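Long-range contacts in uncharacterized protein (Bacteroides caccae, PDB 4R4K), which is of unknown function but adopts a cystatin-like fold of the NTF2 clan, with pockets that can hold polyether chains: residues 24-29 against 56-61; 32-37 against 116-121; 90-95 against 105-110. One frame throughout, in Å; residues are numbered along the deposited sequence. Where two conformers were deposited one is given.

Interaction 1. Residues 24-29 against 56-61; sequences AFQYTR and EKWPLL. With ACT (acetate ion), chain E.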
# COMPACT_ATOMS: atom_id res chain seq x y z
N ALA A 24 -14.41 4.53 2.26
CA ALA A 24 -14.61 5.97 2.03
C ALA A 24 -13.59 6.80 2.82
O ALA A 24 -12.96 7.70 2.26
CB ALA A 24 -16.01 6.39 2.42
N PHE A 25 -13.38 6.46 4.08
CA PHE A 25 -12.38 7.17 4.87
C PHE A 25 -10.97 6.96 4.31
O PHE A 25 -10.17 7.91 4.20
CB PHE A 25 -12.43 6.74 6.34
CG PHE A 25 -11.42 7.42 7.21
CD1 PHE A 25 -11.61 8.72 7.62
CD2 PHE A 25 -10.25 6.77 7.60
CE1 PHE A 25 -10.68 9.34 8.43
CE2 PHE A 25 -9.30 7.39 8.41
CZ PHE A 25 -9.53 8.68 8.82
N GLN A 26 -10.65 5.71 3.99
CA GLN A 26 -9.33 5.39 3.45
C GLN A 26 -8.96 6.28 2.25
O GLN A 26 -7.86 6.85 2.19
CB GLN A 26 -9.24 3.90 3.08
CG GLN A 26 -7.88 3.51 2.55
CD GLN A 26 -7.54 2.02 2.56
OE1 GLN A 26 -6.83 1.56 1.67
NE2 GLN A 26 -8.05 1.25 3.53
N TYR A 27 -9.88 6.40 1.29
CA TYR A 27 -9.61 7.22 0.12
C TYR A 27 -9.33 8.69 0.47
O TYR A 27 -8.48 9.35 -0.16
CB TYR A 27 -10.76 7.18 -0.87
CG TYR A 27 -10.81 5.95 -1.73
CD1 TYR A 27 -9.75 5.62 -2.56
CD2 TYR A 27 -11.93 5.13 -1.71
CE1 TYR A 27 -9.82 4.50 -3.38
CE2 TYR A 27 -12.01 4.01 -2.50
CZ TYR A 27 -10.95 3.71 -3.33
OH TYR A 27 -11.03 2.60 -4.09
N THR A 28 -9.96 9.19 1.52
CA THR A 28 -9.73 10.60 1.94
C THR A 28 -8.35 10.81 2.55
O THR A 28 -7.90 11.96 2.66
CB THR A 28 -10.78 11.13 2.96
OG1 THR A 28 -10.63 10.54 4.26
CG2 THR A 28 -12.21 10.96 2.45
N ARG A 29 -7.69 9.73 2.97
CA ARG A 29 -6.39 9.82 3.63
C ARG A 29 -5.22 9.31 2.81
O ARG A 29 -4.20 8.89 3.35
CB ARG A 29 -6.45 9.13 4.98
CG ARG A 29 -7.38 9.78 5.96
CD ARG A 29 -7.10 11.27 6.17
NE ARG A 29 -7.83 11.76 7.32
CZ ARG A 29 -7.45 11.61 8.59
NH1 ARG A 29 -6.30 11.03 8.92
NH2 ARG A 29 -8.24 12.04 9.54
N GLU A 56 -7.79 5.72 -8.96
CA GLU A 56 -8.44 4.59 -9.62
C GLU A 56 -7.57 3.31 -9.56
O GLU A 56 -8.08 2.22 -9.73
CB GLU A 56 -8.88 4.94 -11.05
CG GLU A 56 -7.87 4.63 -12.13
CD GLU A 56 -6.75 5.64 -12.21
OE1 GLU A 56 -6.66 6.51 -11.31
OE2 GLU A 56 -5.94 5.55 -13.16
N LYS A 57 -6.26 3.45 -9.35
CA LYS A 57 -5.35 2.31 -9.27
C LYS A 57 -5.15 1.76 -7.85
O LYS A 57 -4.58 0.70 -7.68
CB LYS A 57 -3.99 2.69 -9.85
CG LYS A 57 -4.05 3.07 -11.33
CD LYS A 57 -2.67 3.28 -11.92
CE LYS A 57 -2.74 3.78 -13.36
NZ LYS A 57 -3.11 5.22 -13.44
N TRP A 58 -5.61 2.50 -6.85
CA TRP A 58 -5.35 2.15 -5.45
C TRP A 58 -6.02 0.86 -4.98
O TRP A 58 -7.24 0.77 -5.00
CB TRP A 58 -5.80 3.28 -4.52
CG TRP A 58 -5.58 2.99 -3.07
CD1 TRP A 58 -6.53 2.68 -2.13
CD2 TRP A 58 -4.31 2.95 -2.41
NE1 TRP A 58 -5.93 2.45 -0.91
CE2 TRP A 58 -4.57 2.60 -1.06
CE3 TRP A 58 -2.99 3.14 -2.83
CZ2 TRP A 58 -3.55 2.46 -0.13
CZ3 TRP A 58 -1.98 3.02 -1.90
CH2 TRP A 58 -2.27 2.68 -0.56
N PRO A 59 -5.23 -0.13 -4.52
CA PRO A 59 -5.83 -1.28 -3.82
C PRO A 59 -6.09 -0.96 -2.35
O PRO A 59 -5.15 -0.70 -1.61
CB PRO A 59 -4.75 -2.38 -3.94
CG PRO A 59 -3.69 -1.80 -4.85
CD PRO A 59 -3.79 -0.32 -4.70
N LEU A 60 -7.34 -1.09 -1.93
CA LEU A 60 -7.70 -0.84 -0.55
C LEU A 60 -7.03 -1.84 0.39
O LEU A 60 -7.02 -3.05 0.12
CB LEU A 60 -9.23 -0.87 -0.40
CG LEU A 60 -9.96 0.29 -1.10
CD1 LEU A 60 -11.43 -0.04 -1.30
CD2 LEU A 60 -9.83 1.59 -0.32
N LEU A 61 -6.48 -1.30 1.48
CA LEU A 61 -5.72 -2.06 2.47
C LEU A 61 -6.57 -2.37 3.70
O LEU A 61 -7.21 -1.48 4.25
CB LEU A 61 -4.51 -1.26 2.92
CG LEU A 61 -3.50 -1.03 1.81
CD1 LEU A 61 -2.43 -0.08 2.30
CD2 LEU A 61 -2.90 -2.33 1.29
C ACT E . -12.08 13.48 8.62
O ACT E . -11.06 13.16 9.26
OXT ACT E . -12.37 14.67 8.44
CH3 ACT E . -12.96 12.40 8.06
O HOH W 1 -9.11 2.52 -6.07

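Interaction 2. Residues 32-37 against 116-121; sequences FPLKTP and WYVVDC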
# COMPACT_ATOMS: atom_id res chain seq x y z
N PHE A 32 -2.96 11.49 -3.47
CA PHE A 32 -2.75 11.14 -4.86
C PHE A 32 -2.35 12.37 -5.67
O PHE A 32 -2.84 13.47 -5.39
CB PHE A 32 -4.03 10.56 -5.47
CG PHE A 32 -4.48 9.26 -4.85
CD1 PHE A 32 -3.79 8.08 -5.08
CD2 PHE A 32 -5.64 9.20 -4.05
CE1 PHE A 32 -4.21 6.89 -4.53
CE2 PHE A 32 -6.08 7.99 -3.49
CZ PHE A 32 -5.36 6.84 -3.73
N PRO A 33 -1.50 12.20 -6.70
CA PRO A 33 -0.87 10.94 -7.10
C PRO A 33 0.26 10.65 -6.15
O PRO A 33 0.84 11.56 -5.57
CB PRO A 33 -0.33 11.23 -8.51
CG PRO A 33 -0.18 12.71 -8.56
CD PRO A 33 -1.25 13.28 -7.67
N LEU A 34 0.52 9.37 -5.91
CA LEU A 34 1.53 9.02 -4.93
C LEU A 34 2.91 9.45 -5.40
O LEU A 34 3.13 9.70 -6.59
CB LEU A 34 1.48 7.53 -4.62
CG LEU A 34 0.15 7.06 -4.03
CD1 LEU A 34 0.15 5.55 -3.91
CD2 LEU A 34 -0.12 7.71 -2.68
N LYS A 35 3.83 9.56 -4.45
CA LYS A 35 5.16 10.09 -4.74
C LYS A 35 5.90 9.29 -5.82
O LYS A 35 6.56 9.88 -6.68
CB LYS A 35 6.01 10.18 -3.48
CG LYS A 35 5.63 11.36 -2.59
CD LYS A 35 6.73 11.70 -1.60
CE LYS A 35 6.78 10.72 -0.44
NZ LYS A 35 7.87 11.05 0.52
N THR A 36 5.76 7.97 -5.80
CA THR A 36 6.45 7.13 -6.77
C THR A 36 5.44 6.58 -7.78
O THR A 36 4.50 5.88 -7.41
CB THR A 36 7.19 5.97 -6.08
OG1 THR A 36 8.09 6.51 -5.11
CG2 THR A 36 7.98 5.13 -7.10
N PRO A 37 5.63 6.90 -9.07
CA PRO A 37 4.69 6.35 -10.05
C PRO A 37 4.94 4.86 -10.31
O PRO A 37 5.94 4.30 -9.88
CB PRO A 37 5.00 7.16 -11.32
CG PRO A 37 6.44 7.51 -11.19
CD PRO A 37 6.69 7.70 -9.71
N TRP A 116 -3.01 11.89 9.65
CA TRP A 116 -2.17 10.93 8.95
C TRP A 116 -2.67 10.68 7.54
O TRP A 116 -3.88 10.60 7.30
CB TRP A 116 -2.13 9.61 9.71
CG TRP A 116 -1.34 9.68 10.97
CD1 TRP A 116 -1.82 9.88 12.22
CD2 TRP A 116 0.07 9.48 11.10
NE1 TRP A 116 -0.80 9.84 13.13
CE2 TRP A 116 0.38 9.58 12.47
CE3 TRP A 116 1.10 9.23 10.20
CZ2 TRP A 116 1.68 9.46 12.96
CZ3 TRP A 116 2.39 9.08 10.69
CH2 TRP A 116 2.67 9.20 12.06
N TYR A 117 -1.72 10.57 6.62
CA TYR A 117 -1.98 10.23 5.24
C TYR A 117 -0.97 9.22 4.74
O TYR A 117 0.19 9.20 5.17
CB TYR A 117 -1.84 11.45 4.34
CG TYR A 117 -2.82 12.52 4.60
CD1 TYR A 117 -2.55 13.47 5.56
CD2 TYR A 117 -4.01 12.62 3.89
CE1 TYR A 117 -3.45 14.46 5.81
CE2 TYR A 117 -4.93 13.61 4.15
CZ TYR A 117 -4.62 14.54 5.11
OH TYR A 117 -5.51 15.52 5.40
N VAL A 118 -1.42 8.43 3.77
CA VAL A 118 -0.51 7.67 2.94
C VAL A 118 0.02 8.61 1.87
O VAL A 118 -0.77 9.26 1.19
CB VAL A 118 -1.20 6.47 2.30
CG1 VAL A 118 -0.29 5.83 1.24
CG2 VAL A 118 -1.56 5.47 3.37
N VAL A 119 1.34 8.70 1.77
CA VAL A 119 1.98 9.53 0.75
C VAL A 119 2.71 8.76 -0.34
O VAL A 119 3.02 9.32 -1.39
CB VAL A 119 2.93 10.57 1.36
CG1 VAL A 119 2.16 11.52 2.29
CG2 VAL A 119 4.09 9.91 2.09
N ASP A 120 2.99 7.47 -0.11
CA ASP A 120 3.60 6.66 -1.13
C ASP A 120 3.30 5.21 -0.88
O ASP A 120 3.02 4.80 0.26
CB ASP A 120 5.11 6.90 -1.21
CG ASP A 120 5.68 6.62 -2.60
OD1 ASP A 120 4.93 6.30 -3.56
OD2 ASP A 120 6.92 6.71 -2.74
N CYS A 121 3.36 4.44 -1.94
CA CYS A 121 3.12 3.02 -1.84
C CYS A 121 3.77 2.30 -3.03
O CYS A 121 3.74 2.79 -4.16
CB CYS A 121 1.63 2.73 -1.82
SG CYS A 121 1.17 0.98 -1.83
O HOH W 2 4.77 3.32 -6.54

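Interaction 3. Residues 90-95 against 105-110; sequences HKVFEA and RVEFEQ. With ACT (acetate ion), chain G.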
# COMPACT_ATOMS: atom_id res chain seq x y z
N HIS A 90 6.20 9.90 10.95
CA HIS A 90 6.63 9.25 9.71
C HIS A 90 6.81 7.76 9.97
O HIS A 90 7.62 7.35 10.81
CB HIS A 90 7.96 9.88 9.25
CG HIS A 90 8.39 9.50 7.87
ND1 HIS A 90 9.67 9.72 7.41
CD2 HIS A 90 7.72 8.88 6.85
CE1 HIS A 90 9.77 9.29 6.16
NE2 HIS A 90 8.61 8.77 5.80
N LYS A 91 6.02 6.95 9.26
CA LYS A 91 6.09 5.52 9.40
C LYS A 91 6.14 4.84 8.04
O LYS A 91 5.55 5.32 7.07
CB LYS A 91 4.92 5.01 10.24
CG LYS A 91 4.90 5.64 11.64
CD LYS A 91 3.92 4.97 12.55
CE LYS A 91 3.62 5.82 13.77
NZ LYS A 91 4.80 5.95 14.67
N VAL A 92 6.84 3.71 7.96
CA VAL A 92 6.92 2.92 6.74
C VAL A 92 6.67 1.45 7.11
O VAL A 92 7.28 0.93 8.03
CB VAL A 92 8.27 3.03 6.02
CG1 VAL A 92 8.30 2.10 4.81
CG2 VAL A 92 8.55 4.46 5.62
N PHE A 93 5.70 0.87 6.42
CA PHE A 93 5.31 -0.52 6.60
C PHE A 93 5.76 -1.30 5.36
O PHE A 93 5.55 -0.85 4.23
CB PHE A 93 3.80 -0.60 6.76
CG PHE A 93 3.28 -1.98 7.00
CD1 PHE A 93 3.30 -2.54 8.29
CD2 PHE A 93 2.74 -2.72 5.96
CE1 PHE A 93 2.78 -3.81 8.50
CE2 PHE A 93 2.22 -3.98 6.18
CZ PHE A 93 2.22 -4.51 7.45
N GLU A 94 6.39 -2.43 5.59
CA GLU A 94 6.90 -3.29 4.53
C GLU A 94 6.49 -4.73 4.76
O GLU A 94 6.48 -5.18 5.90
CB GLU A 94 8.42 -3.17 4.43
CG GLU A 94 8.80 -2.01 3.56
CD GLU A 94 10.29 -1.73 3.48
OE1 GLU A 94 11.11 -2.66 3.68
OE2 GLU A 94 10.61 -0.58 3.15
N ALA A 95 6.11 -5.42 3.68
CA ALA A 95 5.76 -6.82 3.76
C ALA A 95 6.29 -7.59 2.56
O ALA A 95 6.40 -7.04 1.44
CB ALA A 95 4.25 -6.98 3.87
N ARG A 105 5.07 -1.78 0.28
CA ARG A 105 5.66 -0.76 1.12
C ARG A 105 4.67 0.38 1.13
O ARG A 105 4.25 0.84 0.07
CB ARG A 105 7.02 -0.30 0.58
CG ARG A 105 7.78 0.78 1.34
CD ARG A 105 8.89 1.35 0.50
NE ARG A 105 9.71 2.27 1.28
CZ ARG A 105 9.46 3.57 1.43
NH1 ARG A 105 8.39 4.13 0.87
NH2 ARG A 105 10.29 4.31 2.15
N VAL A 106 4.25 0.79 2.33
CA VAL A 106 3.34 1.91 2.50
C VAL A 106 3.99 2.94 3.42
O VAL A 106 4.49 2.61 4.50
CB VAL A 106 2.01 1.48 3.13
CG1 VAL A 106 1.00 2.62 3.06
CG2 VAL A 106 1.48 0.23 2.47
N GLU A 107 4.01 4.18 2.95
CA GLU A 107 4.62 5.28 3.68
C GLU A 107 3.53 6.22 4.18
O GLU A 107 2.71 6.71 3.39
CB GLU A 107 5.58 6.06 2.77
CG GLU A 107 6.30 7.19 3.49
CD GLU A 107 7.35 7.87 2.63
OE1 GLU A 107 7.24 7.81 1.40
OE2 GLU A 107 8.27 8.48 3.20
N PHE A 108 3.54 6.46 5.49
CA PHE A 108 2.56 7.29 6.18
C PHE A 108 3.26 8.51 6.76
O PHE A 108 4.38 8.41 7.28
CB PHE A 108 1.96 6.56 7.37
CG PHE A 108 1.24 5.31 7.04
CD1 PHE A 108 -0.12 5.32 6.73
CD2 PHE A 108 1.91 4.11 7.08
CE1 PHE A 108 -0.77 4.14 6.46
CE2 PHE A 108 1.27 2.93 6.81
CZ PHE A 108 -0.08 2.94 6.51
N GLU A 109 2.62 9.66 6.62
CA GLU A 109 3.15 10.89 7.20
C GLU A 109 2.03 11.63 7.89
O GLU A 109 0.90 11.68 7.38
CB GLU A 109 3.82 11.75 6.12
CG GLU A 109 5.09 11.12 5.59
CD GLU A 109 5.89 12.02 4.67
OE1 GLU A 109 5.32 13.00 4.14
OE2 GLU A 109 7.09 11.72 4.46
N GLN A 110 2.35 12.20 9.04
CA GLN A 110 1.42 13.03 9.74
C GLN A 110 1.66 14.45 9.24
O GLN A 110 2.75 15.02 9.40
CB GLN A 110 1.60 12.94 11.25
CG GLN A 110 0.42 13.55 11.98
CD GLN A 110 0.71 13.84 13.43
OE1 GLN A 110 1.67 14.52 13.73
NE2 GLN A 110 -0.10 13.35 14.32
C ACT G . 13.35 1.99 1.95
O ACT G . 14.14 2.63 1.23
OXT ACT G . 12.74 2.53 2.90
CH3 ACT G . 13.12 0.53 1.66

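Interaction 1. Residues 24-29 against 56-61
Gln26, on the short helix 23-28, faces Leu60 in the extended loop that follows the 3-10 segment ending at Lys57; their CA atoms, 7.6 Å apart, mark the closest approach of the two backbones. No backbone-to-backbone bond joins the segments, and the Gln26 side chain bridges the gap. With CG anti to the backbone N (chi1 -178°) and an extended chain beyond it, the carboxamide reaches the loop and pairs its C=O and N-H with the backbone N-H and C=O of Leu61. Gln26 OE1 accepts from Leu61 N at 2.9 Å, almost straight at 173°, while Gln26 NE2 donates to Leu61 O, also at 2.9 Å. Gln26 OE1 takes a second donor, Trp58 NE1, at 2.9 Å; both donors lie in the carbonyl plane on lone pairs. The indole meets this oxygen edge-on, its plane turned 76° from that of the amide. Three bonds therefore fix the rotation of the buried amide, and Gln26 NE2 also donates to Phe19 O of helix 12-21. Beside it, Leu60 CD2 sits over one face of the Tyr27 ring, 4.0 Å from the centroid, as a CH-pi contact. Tyr27 CE1 touches Trp58 CD1 at 4.0 Å, the two rings meeting obliquely, and a water links Tyr27 OH to Trp58 O. Just past the helix, Arg29 NH2, salt-bridged to Glu10, also donates to an acetate probably from the crystallisation liquor, and Phe25 CZ lies over the centre of the guanidinium. Asn146 binds Trp58 O and Leu60 N, pinning the loop from helix 135-152. The arrangement is a glutamine side chain pairing with loop backbone much as a strand would, and it anchors the loop whose Leu60 and Leu61 line a polyether-binding pocket of this cystatin-like fold.

Interaction 2. Residues 32-37 against 116-121
Asp120 holds its CG anti to the backbone N (chi1 -153°), which carries the carboxylate across to Thr36, whose OG1 stands beside its own backbone N (chi1 -56°), so that OG1 and N both face the carboxylate, one at each oxygen. Thr36 OG1 donates to Asp120 OD2 at 2.7 Å on the syn lone pair. Thr36 N reaches Asp120 OD1 at 2.9 Å from above the carboxylate plane, 46° out of it. One residue thus grips both carboxylate oxygens. Next to this clasp, Lys35 N donates to Val119 O at 3.2 Å, and the lysine chain runs alongside Val119, Lys35 CE against Val119 CG2 at 3.8 Å. Leu34, buried, packs beside it: its CD1 rests on Cys121 CB at 3.8 Å, and its CD2 lies against the Val119 carbonyl. A water spans Thr36 O and Cys121 O. Val119 and Asp120 together face Glu107 on strand 104-110, a classic beta bulge on the outermost strand 116-123. The bonds from Thr36 and Lys35 tie the loop before strand 38-41 to the bulged strand. Lys35 NZ, in a long, weak ion pair with Glu107 OE1, stays 5.5 Å from Asp120 OD2; with the two Thr36 bonds it would probably favour an ionised Asp120.

Interaction 3. Residues 90-95 against 105-110
The His90 ring carries Glu109 OE2 over one face, 3.5 Å above its plane, and meets Phe108 O and the Glu107 side chain at its edge. The Arg105 guanidinium has Val92 CG1 over a face and an acetate oxygen at its edge. Both groups belong to the antiparallel beta hairpin of strands 90-97 and 104-110, the third and fourth strands of the five-stranded antiparallel sheet. The axes of segments 90-95 and 105-110 come within 4.7 Å, their N-to-C directions 169° apart, with Lys91-Phe108 and Phe93-Val106 as hydrogen-bonded pairs, each joined by two backbone bonds. Between them Val92-Glu107 is a non-hydrogen-bonded pair, as are His90-Glu109 and Glu94-Arg105 beyond. These three pairs put their side chains on one face, where, apart from Val92, charged and polar groups meet. Glu94 OE2 makes a salt bridge with Arg105 NE at 3.5 Å, the two side chains lying side by side, and Arg105 NH2 donates to the acetate. At the other end of this row, His90 NE2 donates to Glu107 OE2 in the modelled glutamate conformer, one of two. On the other face Phe93 CB approaches the edge of the Phe108 ring, whose surroundings include Phe12 and Phe15 of helix 12-21. Along the ladder, Phe108 N donates to Lys91 O at 2.8 Å, almost straight at 178°.

Interactions 1 and 2 cross along the chain, their segments alternating, whereas the hairpin of interaction 3 lies wholly between the two halves of interaction 2. Centres are about 11 Å apart for interactions 1 and 2, about 10 Å for 2 and 3 and about 15 Å for 1 and 3, and every pair touches. Strand 116-123 of interaction 2 borders strand 104-110 of interaction 3 in the five-stranded sheet, with Val119 N to Glu107 O as a probable hydrogen bond. Arg29 of interaction 1 reaches the same outer strand through Trp116 and Val118, and Trp58 packs on Cys121. Leu61 CD1 meets Val106 CG2, joining interactions 1 and 3. Helix 23-28 and both loops are thereby fastened to one sheet, beside a pocket that holds polyether.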